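Local coordinates for protein GNA33 (Neisseria gonorrhoeae FA 1090, PDB 2G5D) that probably cleaves the beta-1,4 linkage between N-acetylmuramic acid and N-acetylglucosamine in peptidoglycan, leaving a 1,6-anhydro bond in the N-acetylmuramic acid residue, at residues A[58-63]-A[333-338]; A[116-121]-A[402-407]; A[233-238]-A[304-309]. All blocks are in the same frame, centred on the assembly; numbering follows the deposited sequence.

Contact 1: A[58-63]-A[333-338]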
loop_
_atom_site.group_PDB
_atom_site.type_symbol
_atom_site.label_atom_id
_atom_site.label_comp_id
_atom_site.label_asym_id
_atom_site.label_seq_id
_atom_site.Cartn_x
_atom_site.Cartn_y
_atom_site.Cartn_z
ATOM N N PHE A 58 8.823 -12.605 -17.798
ATOM C CA PHE A 58 9.277 -13.285 -16.596
ATOM C C PHE A 58 10.577 -12.702 -16.020
ATOM O O PHE A 58 10.900 -12.939 -14.845
ATOM C CB PHE A 58 9.464 -14.796 -16.848
ATOM C CG PHE A 58 8.193 -15.559 -17.041
ATOM C CD1 PHE A 58 7.843 -16.017 -18.311
ATOM C CD2 PHE A 58 7.347 -15.843 -15.974
ATOM C CE1 PHE A 58 6.658 -16.748 -18.523
ATOM C CE2 PHE A 58 6.133 -16.572 -16.184
ATOM C CZ PHE A 58 5.804 -17.030 -17.442
ATOM N N ALA A 59 11.350 -11.960 -16.824
ATOM C CA ALA A 59 12.527 -11.261 -16.265
ATOM C C ALA A 59 12.058 -10.233 -15.234
ATOM O O ALA A 59 12.622 -10.124 -14.126
ATOM C CB ALA A 59 13.334 -10.561 -17.391
ATOM N N LYS A 60 11.011 -9.495 -15.601
ATOM C CA LYS A 60 10.447 -8.479 -14.735
ATOM C C LYS A 60 9.805 -9.099 -13.479
ATOM O O LYS A 60 10.010 -8.571 -12.379
ATOM C CB LYS A 60 9.503 -7.536 -15.507
ATOM C CG LYS A 60 10.271 -6.464 -16.252
ATOM C CD LYS A 60 9.394 -5.526 -17.077
ATOM C CE LYS A 60 10.230 -4.692 -18.060
ATOM N NZ LYS A 60 11.202 -5.539 -18.882
ATOM N N SER A 61 9.089 -10.231 -13.617
ATOM C CA SER A 61 8.516 -10.913 -12.445
ATOM C C SER A 61 9.622 -11.400 -11.535
ATOM O O SER A 61 9.488 -11.341 -10.308
ATOM C CB SER A 61 7.642 -12.133 -12.841
ATOM O OG SER A 61 6.683 -11.774 -13.814
ATOM N N LEU A 62 10.719 -11.882 -12.131
ATOM C CA LEU A 62 11.886 -12.327 -11.324
ATOM C C LEU A 62 12.537 -11.177 -10.562
ATOM O O LEU A 62 12.839 -11.335 -9.382
ATOM C CB LEU A 62 12.910 -13.141 -12.132
ATOM C CG LEU A 62 14.148 -13.688 -11.375
ATOM C CD1 LEU A 62 13.758 -14.652 -10.253
ATOM C CD2 LEU A 62 15.115 -14.358 -12.312
ATOM N N GLN A 63 12.753 -10.030 -11.218
ATOM C CA GLN A 63 13.187 -8.815 -10.507
ATOM C C GLN A 63 12.288 -8.529 -9.299
ATOM O O GLN A 63 12.767 -8.303 -8.184
ATOM C CB GLN A 63 13.176 -7.600 -11.438
ATOM C CG GLN A 63 14.343 -7.560 -12.413
ATOM C CD GLN A 63 14.198 -6.446 -13.403
ATOM O OE1 GLN A 63 13.280 -6.452 -14.233
ATOM N NE2 GLN A 63 15.077 -5.490 -13.336
ATOM N N PRO A 333 10.745 -2.611 -1.164
ATOM C CA PRO A 333 10.321 -1.663 -2.210
ATOM C C PRO A 333 9.520 -2.252 -3.411
ATOM O O PRO A 333 9.955 -3.205 -4.070
ATOM C CB PRO A 333 11.650 -1.025 -2.657
ATOM C CG PRO A 333 12.715 -2.027 -2.295
ATOM C CD PRO A 333 12.221 -2.714 -1.060
ATOM N N LEU A 334 8.361 -1.667 -3.715
ATOM C CA LEU A 334 7.506 -2.222 -4.760
ATOM C C LEU A 334 7.962 -1.806 -6.166
ATOM O O LEU A 334 8.392 -0.656 -6.390
ATOM C CB LEU A 334 6.038 -1.815 -4.535
ATOM C CG LEU A 334 5.420 -2.086 -3.159
ATOM C CD1 LEU A 334 4.018 -1.477 -3.043
ATOM C CD2 LEU A 334 5.386 -3.569 -2.880
ATOM N N MET A 335 7.878 -2.754 -7.102
ATOM C CA MET A 335 8.235 -2.525 -8.480
ATOM C C MET A 335 6.966 -2.246 -9.259
ATOM O O MET A 335 6.041 -3.065 -9.263
ATOM C CB MET A 335 8.936 -3.759 -9.043
ATOM C CG MET A 335 9.464 -3.624 -10.449
ATOM S SD MET A 335 10.074 -5.214 -11.023
ATOM C CE MET A 335 10.161 -4.954 -12.781
ATOM N N GLY A 336 6.937 -1.098 -9.922
ATOM C CA GLY A 336 5.801 -0.697 -10.763
ATOM C C GLY A 336 5.380 -1.762 -11.755
ATOM O O GLY A 336 6.230 -2.317 -12.485
ATOM N N GLU A 337 4.073 -2.067 -11.736
ATOM C CA GLU A 337 3.428 -3.021 -12.657
ATOM C C GLU A 337 3.621 -4.509 -12.375
ATOM O O GLU A 337 3.019 -5.339 -13.078
ATOM C CB GLU A 337 3.834 -2.754 -14.100
ATOM C CG GLU A 337 3.183 -1.554 -14.695
ATOM C CD GLU A 337 3.678 -1.295 -16.094
ATOM O OE1 GLU A 337 4.359 -0.291 -16.286
ATOM O OE2 GLU A 337 3.399 -2.096 -17.005
ATOM N N TYR A 338 4.428 -4.817 -11.351
ATOM C CA TYR A 338 4.848 -6.172 -10.990
ATOM C C TYR A 338 4.691 -6.449 -9.494
ATOM O O TYR A 338 5.283 -7.377 -8.947
ATOM C CB TYR A 338 6.277 -6.463 -11.505
ATOM C CG TYR A 338 6.230 -6.681 -12.996
ATOM C CD1 TYR A 338 6.435 -5.625 -13.895
ATOM C CD2 TYR A 338 5.900 -7.937 -13.505
ATOM C CE1 TYR A 338 6.298 -5.836 -15.282
ATOM C CE2 TYR A 338 5.776 -8.154 -14.870
ATOM C CZ TYR A 338 5.967 -7.122 -15.747
ATOM O OH TYR A 338 5.830 -7.410 -17.086
#

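Contact 2: A[116-121]-A[402-407]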
loop_
_atom_site.group_PDB
_atom_site.type_symbol
_atom_site.label_atom_id
_atom_site.label_comp_id
_atom_site.label_asym_id
_atom_site.label_seq_id
_atom_site.Cartn_x
_atom_site.Cartn_y
_atom_site.Cartn_z
ATOM N N GLY A 116 -13.245 -11.785 -9.240
ATOM C CA GLY A 116 -13.032 -10.835 -8.149
ATOM C C GLY A 116 -12.711 -9.445 -8.654
ATOM O O GLY A 116 -12.903 -9.129 -9.836
ATOM N N THR A 117 -12.218 -8.602 -7.755
ATOM C CA THR A 117 -12.061 -7.187 -8.064
ATOM C C THR A 117 -10.594 -6.766 -8.097
ATOM O O THR A 117 -9.824 -7.075 -7.194
ATOM C CB THR A 117 -12.902 -6.286 -7.105
ATOM O OG1 THR A 117 -14.298 -6.597 -7.258
ATOM C CG2 THR A 117 -12.688 -4.790 -7.407
ATOM N N VAL A 118 -10.228 -6.104 -9.189
ATOM C CA VAL A 118 -8.931 -5.472 -9.352
ATOM C C VAL A 118 -9.099 -3.957 -9.396
ATOM O O VAL A 118 -9.851 -3.414 -10.213
ATOM C CB VAL A 118 -8.152 -6.000 -10.595
ATOM C CG1 VAL A 118 -6.724 -5.385 -10.658
ATOM C CG2 VAL A 118 -8.041 -7.532 -10.537
ATOM N N THR A 119 -8.400 -3.297 -8.480
ATOM C CA THR A 119 -8.259 -1.840 -8.484
ATOM C C THR A 119 -6.778 -1.492 -8.649
ATOM O O THR A 119 -5.915 -2.389 -8.756
ATOM C CB THR A 119 -8.836 -1.199 -7.211
ATOM O OG1 THR A 119 -8.341 -1.894 -6.065
ATOM C CG2 THR A 119 -10.353 -1.273 -7.211
ATOM N N GLY A 120 -6.479 -0.195 -8.679
ATOM C CA GLY A 120 -5.108 0.253 -8.914
ATOM C C GLY A 120 -4.632 1.326 -7.955
ATOM O O GLY A 120 -5.404 2.181 -7.531
ATOM N N TYR A 121 -3.361 1.273 -7.593
ATOM C CA TYR A 121 -2.774 2.340 -6.794
ATOM C C TYR A 121 -1.420 2.714 -7.335
ATOM O O TYR A 121 -0.884 2.016 -8.195
ATOM C CB TYR A 121 -2.721 1.998 -5.295
ATOM C CG TYR A 121 -1.768 0.908 -4.836
ATOM C CD1 TYR A 121 -0.721 1.196 -3.955
ATOM C CD2 TYR A 121 -1.954 -0.428 -5.222
ATOM C CE1 TYR A 121 0.125 0.191 -3.490
ATOM C CE2 TYR A 121 -1.117 -1.432 -4.762
ATOM C CZ TYR A 121 -0.080 -1.122 -3.915
ATOM O OH TYR A 121 0.734 -2.134 -3.473
ATOM N N GLN A 402 -8.716 2.084 -12.897
ATOM C CA GLN A 402 -8.792 0.659 -12.638
ATOM C C GLN A 402 -9.896 0.258 -11.658
ATOM O O GLN A 402 -9.803 0.511 -10.442
ATOM C CB GLN A 402 -7.445 0.159 -12.137
ATOM C CG GLN A 402 -7.401 -1.327 -12.019
ATOM C CD GLN A 402 -6.202 -1.900 -12.670
ATOM O OE1 GLN A 402 -5.074 -1.641 -12.249
ATOM N NE2 GLN A 402 -6.423 -2.695 -13.716
ATOM N N LYS A 403 -10.941 -0.359 -12.207
ATOM C CA LYS A 403 -12.014 -1.012 -11.439
ATOM C C LYS A 403 -12.635 -2.138 -12.279
ATOM O O LYS A 403 -13.658 -1.943 -12.953
ATOM C CB LYS A 403 -13.071 -0.007 -10.961
ATOM C CG LYS A 403 -13.065 1.368 -11.659
ATOM C CD LYS A 403 -14.007 1.464 -12.859
ATOM C CE LYS A 403 -13.781 2.787 -13.588
ATOM N NZ LYS A 403 -14.759 3.031 -14.685
ATOM N N THR A 404 -11.998 -3.312 -12.221
ATOM C CA THR A 404 -12.195 -4.406 -13.188
ATOM C C THR A 404 -12.407 -5.775 -12.533
ATOM O O THR A 404 -11.912 -6.045 -11.428
ATOM C CB THR A 404 -10.970 -4.558 -14.162
ATOM O OG1 THR A 404 -9.758 -4.777 -13.412
ATOM C CG2 THR A 404 -10.794 -3.344 -15.030
ATOM N N THR A 405 -13.124 -6.646 -13.242
ATOM C CA THR A 405 -13.169 -8.060 -12.890
ATOM C C THR A 405 -11.780 -8.664 -13.108
ATOM O O THR A 405 -11.079 -8.313 -14.059
ATOM C CB THR A 405 -14.210 -8.815 -13.743
ATOM O OG1 THR A 405 -15.501 -8.250 -13.515
ATOM C CG2 THR A 405 -14.247 -10.289 -13.384
ATOM N N GLY A 406 -11.385 -9.572 -12.223
ATOM C CA GLY A 406 -10.138 -10.274 -12.399
ATOM C C GLY A 406 -10.157 -11.653 -11.792
ATOM O O GLY A 406 -10.996 -11.962 -10.941
ATOM N N TYR A 407 -9.218 -12.473 -12.252
ATOM C CA TYR A 407 -9.051 -13.850 -11.803
ATOM C C TYR A 407 -7.658 -13.965 -11.259
ATOM O O TYR A 407 -6.739 -13.340 -11.788
ATOM C CB TYR A 407 -9.218 -14.807 -12.976
ATOM C CG TYR A 407 -10.587 -14.673 -13.580
ATOM C CD1 TYR A 407 -10.786 -13.928 -14.738
ATOM C CD2 TYR A 407 -11.685 -15.248 -12.961
ATOM C CE1 TYR A 407 -12.056 -13.776 -15.275
ATOM C CE2 TYR A 407 -12.959 -15.121 -13.498
ATOM C CZ TYR A 407 -13.138 -14.377 -14.646
ATOM O OH TYR A 407 -14.407 -14.252 -15.173
#

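Contact 3: A[233-238]-A[304-309]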
loop_
_atom_site.group_PDB
_atom_site.type_symbol
_atom_site.label_atom_id
_atom_site.label_comp_id
_atom_site.label_asym_id
_atom_site.label_seq_id
_atom_site.Cartn_x
_atom_site.Cartn_y
_atom_site.Cartn_z
ATOM N N ASP A 233 1.348 22.457 -3.753
ATOM C CA ASP A 233 -0.104 22.360 -3.708
ATOM C C ASP A 233 -0.558 21.505 -2.516
ATOM O O ASP A 233 -0.099 20.375 -2.380
ATOM C CB ASP A 233 -0.615 21.746 -5.018
ATOM C CG ASP A 233 -2.124 21.723 -5.104
ATOM O OD1 ASP A 233 -2.708 22.746 -5.509
ATOM O OD2 ASP A 233 -2.739 20.686 -4.771
ATOM N N PRO A 234 -1.482 22.035 -1.668
ATOM C CA PRO A 234 -1.986 21.347 -0.452
ATOM C C PRO A 234 -2.940 20.181 -0.735
ATOM O O PRO A 234 -3.070 19.280 0.097
ATOM C CB PRO A 234 -2.779 22.448 0.261
ATOM C CG PRO A 234 -3.285 23.300 -0.851
ATOM C CD PRO A 234 -2.138 23.351 -1.841
ATOM N N VAL A 235 -3.643 20.229 -1.862
ATOM C CA VAL A 235 -4.523 19.125 -2.269
ATOM C C VAL A 235 -3.685 17.955 -2.791
ATOM O O VAL A 235 -3.935 16.795 -2.422
ATOM C CB VAL A 235 -5.605 19.561 -3.308
ATOM C CG1 VAL A 235 -6.419 18.352 -3.806
ATOM C CG2 VAL A 235 -6.524 20.600 -2.707
ATOM N N GLU A 236 -2.681 18.256 -3.615
ATOM C CA GLU A 236 -1.710 17.233 -4.012
ATOM C C GLU A 236 -1.016 16.624 -2.801
ATOM O O GLU A 236 -0.763 15.413 -2.788
ATOM C CB GLU A 236 -0.676 17.742 -5.027
ATOM C CG GLU A 236 -1.232 18.046 -6.402
ATOM C CD GLU A 236 -0.147 18.345 -7.423
ATOM O OE1 GLU A 236 -0.148 19.443 -7.975
ATOM O OE2 GLU A 236 0.718 17.485 -7.686
ATOM N N LEU A 237 -0.723 17.433 -1.779
ATOM C CA LEU A 237 -0.128 16.882 -0.550
ATOM C C LEU A 237 -1.122 16.010 0.179
ATOM O O LEU A 237 -0.754 14.988 0.770
ATOM C CB LEU A 237 0.323 17.972 0.413
ATOM C CG LEU A 237 1.631 17.825 1.195
ATOM C CD1 LEU A 237 1.548 18.576 2.549
ATOM C CD2 LEU A 237 2.167 16.366 1.351
ATOM N N PHE A 238 -2.387 16.431 0.148
ATOM C CA PHE A 238 -3.438 15.728 0.843
ATOM C C PHE A 238 -3.509 14.314 0.286
ATOM O O PHE A 238 -3.551 13.346 1.044
ATOM C CB PHE A 238 -4.780 16.460 0.699
ATOM C CG PHE A 238 -5.914 15.782 1.422
ATOM C CD1 PHE A 238 -6.250 16.162 2.716
ATOM C CD2 PHE A 238 -6.626 14.761 0.820
ATOM C CE1 PHE A 238 -7.287 15.538 3.398
ATOM C CE2 PHE A 238 -7.659 14.122 1.495
ATOM C CZ PHE A 238 -7.990 14.514 2.785
ATOM N N GLU A 304 -11.743 24.108 5.575
ATOM C CA GLU A 304 -12.947 23.338 5.882
ATOM C C GLU A 304 -12.931 21.904 5.336
ATOM O O GLU A 304 -13.224 20.949 6.057
ATOM C CB GLU A 304 -14.140 24.082 5.292
ATOM C CG GLU A 304 -15.485 23.413 5.452
ATOM C CD GLU A 304 -16.494 23.947 4.454
ATOM O OE1 GLU A 304 -16.427 25.149 4.123
ATOM O OE2 GLU A 304 -17.341 23.164 3.993
ATOM N N VAL A 305 -12.622 21.772 4.050
ATOM C CA VAL A 305 -12.738 20.511 3.342
ATOM C C VAL A 305 -11.612 19.570 3.763
ATOM O O VAL A 305 -11.881 18.416 4.124
ATOM C CB VAL A 305 -12.766 20.711 1.800
ATOM C CG1 VAL A 305 -12.573 19.381 1.069
ATOM C CG2 VAL A 305 -14.079 21.341 1.376
ATOM N N LEU A 306 -10.374 20.080 3.751
ATOM C CA LEU A 306 -9.195 19.305 4.176
ATOM C C LEU A 306 -9.298 18.851 5.635
ATOM O O LEU A 306 -9.002 17.699 5.951
ATOM C CB LEU A 306 -7.908 20.092 3.926
ATOM C CG LEU A 306 -7.137 19.826 2.619
ATOM C CD1 LEU A 306 -8.013 19.711 1.379
ATOM C CD2 LEU A 306 -6.070 20.876 2.411
ATOM N N GLY A 307 -9.757 19.746 6.509
ATOM C CA GLY A 307 -9.995 19.405 7.906
ATOM C C GLY A 307 -11.036 18.331 8.201
ATOM O O GLY A 307 -11.100 17.833 9.308
ATOM N N GLN A 308 -11.860 17.972 7.222
ATOM C CA GLN A 308 -12.859 16.913 7.423
ATOM C C GLN A 308 -12.245 15.511 7.590
ATOM O O GLN A 308 -12.856 14.635 8.201
ATOM C CB GLN A 308 -13.897 16.906 6.291
ATOM C CG GLN A 308 -14.716 18.190 6.201
ATOM C CD GLN A 308 -15.451 18.530 7.495
ATOM O OE1 GLN A 308 -16.094 17.673 8.097
ATOM N NE2 GLN A 308 -15.366 19.798 7.916
ATOM N N ASN A 309 -11.045 15.308 7.049
ATOM C CA ASN A 309 -10.289 14.049 7.211
ATOM C C ASN A 309 -9.325 14.188 8.388
ATOM O O ASN A 309 -8.204 14.665 8.200
ATOM C CB ASN A 309 -9.514 13.741 5.912
ATOM C CG ASN A 309 -8.686 12.441 5.976
ATOM O OD1 ASN A 309 -7.634 12.329 5.344
ATOM N ND2 ASN A 309 -9.162 11.468 6.728
#

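Contact 1: A[58-63]-A[333-338]
Lys-60 lays its aliphatic chain on the aromatic ring of Tyr-338. Lys-60 CB stands over one ring face, 3.6 Å from the centroid of the Tyr-338 ring and 15° off the normal, a CH-pi contact. The lysine chain runs obliquely over the ring, and Lys-60 CD comes within 3.6 Å of Tyr-338 CE1. Beyond CG the lysine is extended and bends only at its last torsion. Its NZ therefore turns away from the ring and forms a salt bridge with Asp-57. Ser-61 OG comes within 3.9 Å of Tyr-338 CE2, but its hydrogen bond goes to Leu-369 O.

Met-335 makes the second touch. Its CG is anti to the backbone N (chi1 -175°) and the rest of the chain is extended, so sulfur and methyl reach the helix. Met-335 SD lies 3.6 Å from Lys-60 O and 3.9 Å from Gln-63 CB. Met-335 CE meets Lys-60 CG at 3.8 Å, the two side chains crossing at about a right angle. Gln-63 OE1 also comes within 3.8 Å of Met-335 CE.

A type II beta turn from Met-335 to Tyr-338 sends both of these side chains toward the helix. Tyr-338 N closes it onto Met-335 O at 3.2 Å. Farther out, Glu-337 forms a salt bridge with Arg-368, and Tyr-338 shares backbone hydrogen bonding with Met-371. Helix 58-72 thus packs on the turn that leads into strand 339-342 of the beta-barrel, consistent with the double-psi clan to which the 3D family belongs.

Contact 2: A[116-121]-A[402-407]
Val-118 and Thr-404 form an antiparallel hydrogen-bonded pair where strand 116-129 meets strand 403-413 in the beta-barrel part of the protein. The short segments meet at 128° between their N-to-C directions, so the ribbon is far from flat.

Val-118 stands on the same sheet face as Thr-404, and its branches spread along the other strand. Val-118 CB is 3.5 Å from Thr-404 OG1. Val-118 CG2 rests 3.9 Å from the CA of Gly-406, which has no side chain to intervene. Val-118 CG1 meets the amide end of Gln-402, 4.1 Å from Gln-402 CD; the two side chains run at an oblique angle.

Gln-402 is bent at its second torsion. Gln-402 CG lies against the peptide joining Thr-119 to Gly-120, 3.4 Å from Thr-119 C. Its OE1 then accepts a hydrogen bond from Trp-389 NE1. Thr-404 holds OG1 between its backbone N and carbonyl carbon (chi1 57°), and that hydroxyl is hydrogen-bonded to Thr-357 OG1.

Thr-117 and Thr-405 project from the other face as a non-hydrogen-bonded pair. Thr-119 points to that face too. Its CG2 approaches Gln-402 O, while its OG1 is held by Asp-386 and Arg-384. Strand 384-391 supplies both partners and flanks strand 116-129 on its second edge.

The backbone bonds are of two qualities. Val-118 N to Thr-404 O, 2.8 Å, is nearly straight, and Thr-404 N returns a bond to Val-118 O. At the other pair, Gly-116 N gives a more bent bond to Gly-406 O. Gly-406 N answers at 2.9 Å to Gly-116 O, approaching 47° above the carbonyl plane.

Contact 3: A[233-238]-A[304-309]
Leu-306 is the bump of this contact, and the hollow it fills is formed by Pro-234, Val-235 and Phe-238, on one side of helix 234-243. Leu-306 CD2 turns to Pro-234, 4.2 Å from Pro-234 CB. Leu-306 CD1 lies between Val-235 and the Phe-238 ring, 4.4 Å from Val-235 CG2. Leu-306 CG sits closer to the ring, 3.8 Å from Phe-238 CD1.

Phe-238 fills a hollow in return. Its CG is anti to the backbone N (chi1 -179°), and its ring end lies against Leu-306 and Asn-309. The side chains of Phe-238 and Leu-306 run antiparallel, one alongside the other. The CB of Asn-309 meets the ring at its edge, in plane, 3.6 Å from Phe-238 CZ. Leu-306 O lies 3.8 Å from Phe-238 CE1. A type I beta turn from Leu-306 to Asn-309 brings these two walls together.

The start of helix 234-243 is fixed by Asp-233 as N-cap. Asp-233 OD2 accepts from Glu-236 N at 2.7 Å, using the anti lone pair, while OD1 pairs with Arg-296.

The contact is buried and mostly apolar packing within the insert domain. Val-235 also packs on helix 288-297, and Phe-238 on Ile-271 of helix 271-276. Leu-306 touches Asn-217 of helix 213-217, while Pro-234 and Leu-237 rest on strand 138-141.

In the fold
From the N terminus, the first segment met is 58-63, on helix 58-72; contact 1 closes a long loop from it to the turn before strand 339-342. Strand 116-129 follows within that loop, and contact 2 closes the loop from it to strand 403-413. These two loops cross, because their segments alternate along the chain. They touch in space, where Leu-334 CD1 packs on Tyr-121 OH. Contact 1 ties the helix to the turn before strand 339-342, and contact 2 joins two barrel strands. Contact 3 closes a shorter loop, 233-238 to 304-309, nested inside both others. It belongs to the insert domain. Its centre is 33 Å from that of contact 1 and 27 Å from that of contact 2.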